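Local coordinates for tRNA delta(2)-isopentenylpyrophosphate transferase (Staphylococcus epidermidis ATCC 12228, PDB 3D3Q), which probably catalyses transfer of a dimethylallyl group from dimethylallyl diphosphate onto adenine 37 of tRNAs that read codons beginning with uridine, at residues S77-E80 / F81-R84; N164-K167 / R168-A172; K127-Q130 / V131-L135. All coordinates share one frame; numbering follows the deposited sequence.

Contact 1 of 3, residues S77-E80 / F81-R84; sequences SAYE and FKKR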
ATOM      1  N   SER A  77      -0.109  13.764   8.537  1.00 44.42           N
ATOM      2  CA  SER A  77      -0.389  14.010   7.131  1.00 44.38           C
ATOM      3  C   SER A  77       0.659  13.399   6.216  1.00 44.19           C
ATOM      4  O   SER A  77       1.744  13.026   6.650  1.00 43.90           O
ATOM      5  CB  SER A  77      -0.409  15.508   6.879  1.00 45.47           C
ATOM      6  OG  SER A  77       0.904  16.036   7.062  1.00 47.33           O
ATOM      7  N   ALA A  78       0.330  13.313   4.936  1.00 42.68           N
ATOM      8  CA  ALA A  78       1.262  12.764   3.978  1.00 42.21           C
ATOM      9  C   ALA A  78       2.646  13.452   4.062  1.00 43.10           C
ATOM     10  O   ALA A  78       3.656  12.765   4.119  1.00 42.31           O
ATOM     11  CB  ALA A  78       0.687  12.870   2.562  1.00 41.89           C
ATOM     12  N   TYR A  79       2.714  14.786   4.084  1.00 44.68           N
ATOM     13  CA  TYR A  79       4.024  15.435   4.152  1.00 46.27           C
ATOM     14  C   TYR A  79       4.680  15.239   5.504  1.00 44.55           C
ATOM     15  O   TYR A  79       5.890  15.023   5.584  1.00 43.90           O
ATOM     16  CB  TYR A  79       3.951  16.944   3.838  1.00 52.71           C
ATOM     17  CG  TYR A  79       5.284  17.689   4.017  1.00 58.76           C
ATOM     18  CD1 TYR A  79       5.482  18.556   5.108  1.00 61.33           C
ATOM     19  CD2 TYR A  79       6.359  17.492   3.126  1.00 60.40           C
ATOM     20  CE1 TYR A  79       6.718  19.206   5.316  1.00 63.02           C
ATOM     21  CE2 TYR A  79       7.606  18.138   3.324  1.00 62.10           C
ATOM     22  CZ  TYR A  79       7.775  18.990   4.421  1.00 63.41           C
ATOM     23  OH  TYR A  79       8.988  19.630   4.635  1.00 62.92           O
ATOM     24  N   GLU A  80       3.894  15.314   6.569  1.00 42.75           N
ATOM     25  CA  GLU A  80       4.451  15.127   7.902  1.00 41.93           C
ATOM     26  C   GLU A  80       5.273  13.831   7.885  1.00 40.72           C
ATOM     27  O   GLU A  80       6.398  13.793   8.386  1.00 41.10           O
ATOM     28  CB  GLU A  80       3.319  15.062   8.945  1.00 41.99           C
ATOM     29  CG  GLU A  80       3.781  14.880  10.390  1.00 43.40           C
ATOM     30  CD  GLU A  80       4.867  15.861  10.818  1.00 44.68           C
ATOM     31  OE1 GLU A  80       5.311  15.764  11.985  1.00 44.88           O
ATOM     32  OE2 GLU A  80       5.277  16.724  10.007  1.00 44.63           O
ATOM     33  N   PHE A  81       4.711  12.794   7.265  1.00 38.87           N
ATOM     34  CA  PHE A  81       5.345  11.478   7.133  1.00 36.19           C
ATOM     35  C   PHE A  81       6.617  11.585   6.290  1.00 36.54           C
ATOM     36  O   PHE A  81       7.640  10.970   6.601  1.00 35.85           O
ATOM     37  CB  PHE A  81       4.344  10.493   6.491  1.00 33.12           C
ATOM     38  CG  PHE A  81       4.979   9.254   5.904  1.00 30.51           C
ATOM     39  CD1 PHE A  81       5.670   8.361   6.705  1.00 29.09           C
ATOM     40  CD2 PHE A  81       4.911   9.003   4.537  1.00 30.08           C
ATOM     41  CE1 PHE A  81       6.287   7.250   6.159  1.00 28.28           C
ATOM     42  CE2 PHE A  81       5.528   7.889   3.985  1.00 28.60           C
ATOM     43  CZ  PHE A  81       6.216   7.016   4.797  1.00 27.92           C
ATOM     44  N   LYS A  82       6.546  12.382   5.226  1.00 37.42           N
ATOM     45  CA  LYS A  82       7.682  12.580   4.323  1.00 38.62           C
ATOM     46  C   LYS A  82       8.860  13.266   5.017  1.00 38.47           C
ATOM     47  O   LYS A  82      10.012  12.856   4.867  1.00 36.19           O
ATOM     48  CB  LYS A  82       7.249  13.408   3.104  1.00 39.34           C
ATOM     49  CG  LYS A  82       8.340  13.625   2.077  1.00 38.40           C
ATOM     50  CD  LYS A  82       7.873  14.533   0.961  1.00 39.39           C
ATOM     51  CE  LYS A  82       9.036  14.864   0.037  1.00 41.17           C
ATOM     52  NZ  LYS A  82       8.602  15.352  -1.312  1.00 42.70           N
ATOM     53  N   LYS A  83       8.560  14.314   5.775  1.00 39.75           N
ATOM     54  CA  LYS A  83       9.591  15.052   6.486  1.00 40.53           C
ATOM     55  C   LYS A  83      10.352  14.133   7.428  1.00 40.76           C
ATOM     56  O   LYS A  83      11.589  14.106   7.410  1.00 41.80           O
ATOM     57  CB  LYS A  83       8.972  16.208   7.276  1.00 40.74           C
ATOM     58  CG  LYS A  83       9.990  17.002   8.059  1.00 42.46           C
ATOM     59  CD  LYS A  83       9.380  18.196   8.770  1.00 45.99           C
ATOM     60  CE  LYS A  83      10.487  19.078   9.355  1.00 48.24           C
ATOM     61  NZ  LYS A  83       9.976  20.309  10.030  1.00 50.23           N
ATOM     62  N   ARG A  84       9.608  13.380   8.246  1.00 40.35           N
ATOM     63  CA  ARG A  84      10.190  12.434   9.227  1.00 39.35           C
ATOM     64  C   ARG A  84      10.844  11.214   8.576  1.00 37.92           C
ATOM     65  O   ARG A  84      11.903  10.770   9.009  1.00 36.85           O
ATOM     66  CB  ARG A  84       9.123  11.939  10.218  1.00 36.67           C
ATOM     67  CG  ARG A  84       8.423  13.028  10.978  1.00 36.15           C
ATOM     68  CD  ARG A  84       7.622  12.463  12.142  1.00 38.44           C
ATOM     69  NE  ARG A  84       6.820  13.507  12.777  1.00 40.06           N
ATOM     70  CZ  ARG A  84       6.788  13.751  14.083  1.00 40.78           C
ATOM     71  NH1 ARG A  84       7.517  13.021  14.923  1.00 40.28           N
ATOM     72  NH2 ARG A  84       6.032  14.742  14.544  1.00 41.15           N
TER

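Contact 2 of 3, residues N164-K167 / R168-A172; sequences NNRK and RVLRA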
ATOM      1  N   ASN A 164       6.240  -8.207 -28.478  1.00 38.11           N
ATOM      2  CA  ASN A 164       6.099  -9.535 -27.900  1.00 37.10           C
ATOM      3  C   ASN A 164       6.001  -9.472 -26.383  1.00 36.94           C
ATOM      4  O   ASN A 164       5.838 -10.498 -25.716  1.00 38.67           O
ATOM      5  CB  ASN A 164       7.265 -10.437 -28.337  1.00 37.14           C
ATOM      6  CG  ASN A 164       7.046 -11.042 -29.726  1.00 37.37           C
ATOM      7  OD1 ASN A 164       7.906 -11.746 -30.261  1.00 36.48           O
ATOM      8  ND2 ASN A 164       5.877 -10.777 -30.305  1.00 37.37           N
ATOM      9  N   ASN A 165       6.083  -8.271 -25.829  1.00 35.45           N
ATOM     10  CA  ASN A 165       5.959  -8.115 -24.384  1.00 35.14           C
ATOM     11  C   ASN A 165       4.537  -7.646 -24.095  1.00 34.41           C
ATOM     12  O   ASN A 165       4.328  -6.574 -23.525  1.00 34.23           O
ATOM     13  CB  ASN A 165       6.944  -7.072 -23.875  1.00 34.78           C
ATOM     14  CG  ASN A 165       6.992  -7.023 -22.370  1.00 34.96           C
ATOM     15  OD1 ASN A 165       6.057  -7.467 -21.699  1.00 37.78           O
ATOM     16  ND2 ASN A 165       8.071  -6.489 -21.827  1.00 31.57           N
ATOM     17  N   ARG A 166       3.566  -8.466 -24.481  1.00 33.71           N
ATOM     18  CA  ARG A 166       2.171  -8.114 -24.320  1.00 32.41           C
ATOM     19  C   ARG A 166       1.860  -7.465 -22.991  1.00 32.61           C
ATOM     20  O   ARG A 166       1.091  -6.507 -22.935  1.00 32.21           O
ATOM     21  CB  ARG A 166       1.281  -9.332 -24.512  1.00 30.27           C
ATOM     22  CG  ARG A 166      -0.131  -8.962 -24.897  1.00 29.21           C
ATOM     23  CD  ARG A 166      -1.072 -10.133 -24.730  1.00 30.19           C
ATOM     24  NE  ARG A 166      -2.395  -9.920 -25.325  1.00 31.36           N
ATOM     25  CZ  ARG A 166      -2.611  -9.741 -26.626  1.00 33.14           C
ATOM     26  NH1 ARG A 166      -3.845  -9.564 -27.066  1.00 35.67           N
ATOM     27  NH2 ARG A 166      -1.593  -9.725 -27.485  1.00 30.80           N
ATOM     28  N   LYS A 167       2.457  -7.969 -21.922  1.00 33.69           N
ATOM     29  CA  LYS A 167       2.199  -7.387 -20.606  1.00 36.30           C
ATOM     30  C   LYS A 167       2.393  -5.873 -20.583  1.00 36.89           C
ATOM     31  O   LYS A 167       1.439  -5.114 -20.383  1.00 37.20           O
ATOM     32  CB  LYS A 167       3.105  -8.002 -19.552  1.00 34.08           C
ATOM     33  CG  LYS A 167       2.344  -8.728 -18.492  1.00 34.45           C
ATOM     34  CD  LYS A 167       1.657  -7.804 -17.527  1.00 33.65           C
ATOM     35  CE  LYS A 167       1.288  -8.602 -16.271  1.00 33.89           C
ATOM     36  NZ  LYS A 167       0.557  -7.807 -15.248  1.00 33.04           N
ATOM     37  N   ARG A 168       3.632  -5.431 -20.774  1.00 37.07           N
ATOM     38  CA  ARG A 168       3.887  -4.008 -20.742  1.00 38.08           C
ATOM     39  C   ARG A 168       3.037  -3.211 -21.735  1.00 36.42           C
ATOM     40  O   ARG A 168       2.673  -2.071 -21.452  1.00 36.69           O
ATOM     41  CB  ARG A 168       5.368  -3.721 -20.952  1.00 41.03           C
ATOM     42  CG  ARG A 168       6.153  -3.703 -19.650  1.00 45.62           C
ATOM     43  CD  ARG A 168       7.479  -2.959 -19.821  1.00 50.99           C
ATOM     44  NE  ARG A 168       7.291  -1.605 -20.365  1.00 53.70           N
ATOM     45  CZ  ARG A 168       8.282  -0.729 -20.533  1.00 55.38           C
ATOM     46  NH1 ARG A 168       9.530  -1.064 -20.203  1.00 57.21           N
ATOM     47  NH2 ARG A 168       8.029   0.478 -21.018  1.00 54.50           N
ATOM     48  N   VAL A 169       2.705  -3.811 -22.878  1.00 33.11           N
ATOM     49  CA  VAL A 169       1.897  -3.126 -23.867  1.00 30.14           C
ATOM     50  C   VAL A 169       0.486  -2.918 -23.347  1.00 30.72           C
ATOM     51  O   VAL A 169      -0.096  -1.840 -23.527  1.00 29.71           O
ATOM     52  CB  VAL A 169       1.844  -3.897 -25.212  1.00 29.95           C
ATOM     53  CG1 VAL A 169       0.947  -3.177 -26.215  1.00 27.38           C
ATOM     54  CG2 VAL A 169       3.244  -4.021 -25.795  1.00 31.20           C
ATOM     55  N   LEU A 170      -0.085  -3.929 -22.705  1.00 30.04           N
ATOM     56  CA  LEU A 170      -1.438  -3.765 -22.167  1.00 31.78           C
ATOM     57  C   LEU A 170      -1.441  -2.711 -21.065  1.00 32.26           C
ATOM     58  O   LEU A 170      -2.318  -1.859 -21.020  1.00 31.14           O
ATOM     59  CB  LEU A 170      -1.980  -5.089 -21.604  1.00 31.59           C
ATOM     60  CG  LEU A 170      -2.467  -6.113 -22.629  1.00 30.71           C
ATOM     61  CD1 LEU A 170      -2.761  -7.438 -21.919  1.00 28.84           C
ATOM     62  CD2 LEU A 170      -3.694  -5.577 -23.356  1.00 27.36           C
ATOM     63  N   ARG A 171      -0.454  -2.779 -20.183  1.00 34.25           N
ATOM     64  CA  ARG A 171      -0.354  -1.825 -19.105  1.00 36.98           C
ATOM     65  C   ARG A 171      -0.419  -0.401 -19.655  1.00 37.43           C
ATOM     66  O   ARG A 171      -1.048   0.473 -19.064  1.00 39.16           O
ATOM     67  CB  ARG A 171       0.951  -2.031 -18.362  1.00 39.39           C
ATOM     68  CG  ARG A 171       0.748  -2.353 -16.912  1.00 42.67           C
ATOM     69  CD  ARG A 171       1.256  -1.222 -16.042  1.00 45.67           C
ATOM     70  NE  ARG A 171       0.505   0.039 -16.170  1.00 47.47           N
ATOM     71  CZ  ARG A 171      -0.769   0.206 -15.821  1.00 48.05           C
ATOM     72  NH1 ARG A 171      -1.338   1.392 -15.965  1.00 47.11           N
ATOM     73  NH2 ARG A 171      -1.475  -0.815 -15.342  1.00 49.89           N
ATOM     74  N   ALA A 172       0.230  -0.174 -20.790  1.00 35.61           N
ATOM     75  CA  ALA A 172       0.218   1.132 -21.410  1.00 35.25           C
ATOM     76  C   ALA A 172      -1.176   1.399 -21.977  1.00 36.71           C
ATOM     77  O   ALA A 172      -1.781   2.437 -21.706  1.00 37.48           O
ATOM     78  CB  ALA A 172       1.264   1.202 -22.513  1.00 32.85           C
TER

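Contact 3 of 3, residues K127-Q130 / V131-L135; sequences KMKQ and VKLKL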
ATOM      1  N   LYS A 127     -15.601   3.612 -16.051  1.00 61.23           N
ATOM      2  CA  LYS A 127     -14.443   3.376 -16.919  1.00 60.42           C
ATOM      3  C   LYS A 127     -13.898   1.975 -16.591  1.00 60.93           C
ATOM      4  O   LYS A 127     -13.357   1.291 -17.453  1.00 60.62           O
ATOM      5  CB  LYS A 127     -13.354   4.454 -16.684  1.00 58.45           C
ATOM      6  CG  LYS A 127     -12.743   5.067 -17.972  1.00 54.27           C
ATOM      7  CD  LYS A 127     -13.757   5.936 -18.729  1.00 52.50           C
ATOM      8  CE  LYS A 127     -13.523   5.960 -20.253  1.00 51.01           C
ATOM      9  NZ  LYS A 127     -12.242   6.607 -20.691  1.00 50.46           N
HETATM   10  N   MSE A 128     -14.058   1.554 -15.341  1.00 62.10           N
HETATM   11  CA  MSE A 128     -13.607   0.235 -14.930  1.00 64.35           C
HETATM   12  C   MSE A 128     -14.193  -0.835 -15.834  1.00 64.88           C
HETATM   13  O   MSE A 128     -13.522  -1.812 -16.164  1.00 64.79           O
HETATM   14  CB  MSE A 128     -14.036  -0.063 -13.498  1.00 66.54           C
HETATM   15  CG  MSE A 128     -12.880  -0.105 -12.523  1.00 68.80           C
HETATM   16 SE   MSE A 128     -11.908   1.391 -12.748  1.00 73.23          SE
HETATM   17  CE  MSE A 128     -10.172   0.762 -12.654  1.00 72.49           C
ATOM     18  N   LYS A 129     -15.453  -0.646 -16.219  1.00 65.38           N
ATOM     19  CA  LYS A 129     -16.161  -1.591 -17.082  1.00 65.72           C
ATOM     20  C   LYS A 129     -15.760  -1.374 -18.535  1.00 64.99           C
ATOM     21  O   LYS A 129     -15.446  -2.322 -19.260  1.00 63.53           O
ATOM     22  CB  LYS A 129     -17.683  -1.410 -16.931  1.00 66.78           C
ATOM     23  CG  LYS A 129     -18.502  -2.630 -17.371  1.00 67.90           C
ATOM     24  CD  LYS A 129     -19.989  -2.504 -17.003  1.00 68.42           C
ATOM     25  CE  LYS A 129     -20.689  -3.879 -16.883  1.00 67.03           C
ATOM     26  NZ  LYS A 129     -20.617  -4.751 -18.105  1.00 65.58           N
ATOM     27  N   GLN A 130     -15.781  -0.110 -18.944  1.00 65.95           N
ATOM     28  CA  GLN A 130     -15.422   0.286 -20.303  1.00 67.43           C
ATOM     29  C   GLN A 130     -14.013  -0.206 -20.615  1.00 67.39           C
ATOM     30  O   GLN A 130     -13.795  -0.904 -21.601  1.00 68.50           O
ATOM     31  CB  GLN A 130     -15.488   1.822 -20.431  1.00 68.41           C
ATOM     32  CG  GLN A 130     -15.418   2.402 -21.866  1.00 70.03           C
ATOM     33  CD  GLN A 130     -13.994   2.521 -22.434  1.00 71.57           C
ATOM     34  OE1 GLN A 130     -13.404   1.539 -22.908  1.00 71.57           O
ATOM     35  NE2 GLN A 130     -13.438   3.731 -22.379  1.00 71.62           N
ATOM     36  N   VAL A 131     -13.063   0.158 -19.758  1.00 66.58           N
ATOM     37  CA  VAL A 131     -11.666  -0.221 -19.933  1.00 65.35           C
ATOM     38  C   VAL A 131     -11.444  -1.728 -19.889  1.00 64.95           C
ATOM     39  O   VAL A 131     -10.729  -2.287 -20.727  1.00 64.35           O
ATOM     40  CB  VAL A 131     -10.778   0.441 -18.855  1.00 64.76           C
ATOM     41  CG1 VAL A 131      -9.354  -0.111 -18.926  1.00 64.29           C
ATOM     42  CG2 VAL A 131     -10.778   1.954 -19.056  1.00 64.25           C
ATOM     43  N   LYS A 132     -12.053  -2.379 -18.903  1.00 64.52           N
ATOM     44  CA  LYS A 132     -11.904  -3.816 -18.745  1.00 63.79           C
ATOM     45  C   LYS A 132     -12.569  -4.498 -19.925  1.00 63.41           C
ATOM     46  O   LYS A 132     -11.963  -5.346 -20.576  1.00 63.23           O
ATOM     47  CB  LYS A 132     -12.542  -4.280 -17.433  1.00 63.88           C
ATOM     48  CG  LYS A 132     -11.959  -5.582 -16.868  1.00 64.17           C
ATOM     49  CD  LYS A 132     -10.508  -5.406 -16.397  1.00 63.23           C
ATOM     50  CE  LYS A 132      -9.914  -6.712 -15.857  1.00 62.19           C
ATOM     51  NZ  LYS A 132      -8.557  -6.560 -15.237  1.00 60.60           N
ATOM     52  N   LEU A 133     -13.808  -4.116 -20.214  1.00 62.79           N
ATOM     53  CA  LEU A 133     -14.517  -4.720 -21.329  1.00 63.16           C
ATOM     54  C   LEU A 133     -13.777  -4.552 -22.630  1.00 62.80           C
ATOM     55  O   LEU A 133     -13.676  -5.493 -23.411  1.00 63.48           O
ATOM     56  CB  LEU A 133     -15.903  -4.119 -21.472  1.00 63.78           C
ATOM     57  CG  LEU A 133     -16.906  -4.774 -20.531  1.00 65.67           C
ATOM     58  CD1 LEU A 133     -18.204  -3.993 -20.590  1.00 64.46           C
ATOM     59  CD2 LEU A 133     -17.109  -6.250 -20.920  1.00 64.65           C
ATOM     60  N   LYS A 134     -13.265  -3.346 -22.856  1.00 61.59           N
ATOM     61  CA  LYS A 134     -12.533  -3.016 -24.080  1.00 60.31           C
ATOM     62  C   LYS A 134     -11.226  -3.791 -24.158  1.00 59.60           C
ATOM     63  O   LYS A 134     -10.783  -4.158 -25.245  1.00 58.91           O
ATOM     64  CB  LYS A 134     -12.254  -1.508 -24.117  1.00 60.50           C
ATOM     65  CG  LYS A 134     -12.172  -0.907 -25.513  1.00 61.88           C
ATOM     66  CD  LYS A 134     -10.850  -1.192 -26.206  1.00 62.39           C
ATOM     67  CE  LYS A 134     -10.910  -0.775 -27.673  1.00 62.91           C
ATOM     68  NZ  LYS A 134     -11.894  -1.621 -28.413  1.00 62.99           N
ATOM     69  N   LEU A 135     -10.615  -4.029 -22.995  1.00 59.47           N
ATOM     70  CA  LEU A 135      -9.360  -4.769 -22.909  1.00 58.89           C
ATOM     71  C   LEU A 135      -9.637  -6.231 -23.237  1.00 59.68           C
ATOM     72  O   LEU A 135      -8.925  -6.847 -24.031  1.00 59.25           O
ATOM     73  CB  LEU A 135      -8.753  -4.643 -21.505  1.00 57.73           C
ATOM     74  CG  LEU A 135      -7.987  -3.360 -21.156  1.00 57.72           C
ATOM     75  CD1 LEU A 135      -7.560  -3.395 -19.693  1.00 57.25           C
ATOM     76  CD2 LEU A 135      -6.759  -3.220 -22.057  1.00 56.28           C
TER

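Contact 1 of 3, residues S77-E80 / F81-R84
Glu80 and Arg84, one helical turn apart, meet through a salt bridge in which a single carboxylate oxygen takes both donors. The guanidinium comes side-on, NE and NH2 together: Glu80 OE1 lies 2.8 Å from Arg84 NE and also 2.8 Å from Arg84 NH2. That oxygen sits at the guanidinium edge and close to its plane, while the carboxylate stands almost perpendicular to it, the two planes 81° apart. NE reaches OE1 from above the carboxylate plane, whereas NH2 comes nearly in line with the C-O bond. The bend at chi2 of Glu80 (50°) swings its acid group toward the extended arm of Arg84, and the two donors together restrain the turning of the guanidinium. On another side of the helix Tyr79 lays one ring face against Lys83, whose CB is 4.2 Å from Tyr79 CZ and offset toward the rim. The stem of Lys82 passes the same ring at a slant, with its CD 4.0 Å from Tyr79 CD2. Phe81, the buried residue here, packs its side chain on Met66 and Phe76 of neighbouring loops. At the start of the turn Ser77 OG accepts from Glu80 N at 3.1 Å, and Phe81 N bonds to Ser77 O. The arrangement is a serine N-cap opening helix 78-94, followed by an i to i+4 Glu-Arg salt bridge along its first turns.

Contact 2 of 3, residues N164-K167 / R168-A172
With chi1 at -172°, Asn165 swings its amide over the start of the helix, where OD1 accepts from Arg168 N at 3.3 Å. The N-H points almost straight at the oxygen (170°), yet the donor stands well above the plane of the amide, 61° out of it. Arg168 runs obliquely past the same amide, its CB 3.9 Å from Asn165 OD1 and its CG 4.0 Å from Asn165 ND2. This is an asparagine N-cap on helix 166-179: the side chain takes up an N-H of the first turn, and Asn165 O receives Val169 N as the regular i to i+4 ladder begins. Residues 167-171 fall in a region that, by similarity, interacts with substrate tRNA, and Lys167, Arg168 and Arg171 give it a basic character. On the side of the helix facing helix 143-153, Arg166 packs on Asn143 and Leu146 while its NH1 bonds to Leu141 O; Leu170 CD1 comes obliquely to the guanidinium, 4.2 Å from Arg166 NE. Val169 is buried against Leu150 and Ile161, and its CG2 lies 3.6 Å from Asn165 O.

Contact 3 of 3, residues K127-Q130 / V131-L135
Lys129 and Leu133 lie side by side and point the same way, with Lys129 CG 3.5 Å from Leu133 CD1, an i to i+4 pair on the exposed side of helix 125-136. Lysine NZ curls back as well: a bend at chi4 (-57°) brings Lys129 NZ to 3.5 Å from Leu133 CD1, so the aliphatic chain and its end flank one methyl group. Gln130 and Lys134 repeat the spacing, also alongside each other, the amide oxygen OE1 of Gln130 lying 3.5 Å from Lys134 CB. Lys127 meets Val131 differently. The two side chains cross at about a right angle, and Lys127 CG touches Val131 CG2 at 3.8 Å. Beneath these pairs runs the helical backbone ladder, in which Val131 N bonds to Lys127 O and Lys134 N to Gln130 O. Farther out, helix 166-179 covers the inner side: Val131, the buried residue, packs on Leu177 and Lys178, the selenomethionine Met128 also rests on Lys178, and Leu135 reaches Glu174. The same helix holds the far end of Lys127, whose ammonium nitrogen NZ donates a hydrogen bond to the backbone oxygen of Leu177.

Overall arrangement
Contacts 2 and 3 belong to one helical region: their centres are about 16 Å apart, and Leu170 CD2 of contact 2 meets Leu135 CD2 of contact 3 at 4.1 Å where helices 166-179 and 125-136 pack together. Contact 1 stands apart, about 35 Å centre to centre from each of them, with nearest atoms about 22 Å away in both cases. It lies near residues thought to bind substrate: the side chain of Ala78 is about 7 Å from that of Thr105, which probably contacts tRNA, and the side chain of Phe81 is about 11 Å from that of Lys20 of the predicted nucleotide-binding P-loop. Contact 2 overlaps another probable tRNA-binding region, whereas contact 3 lies away from the predicted sites.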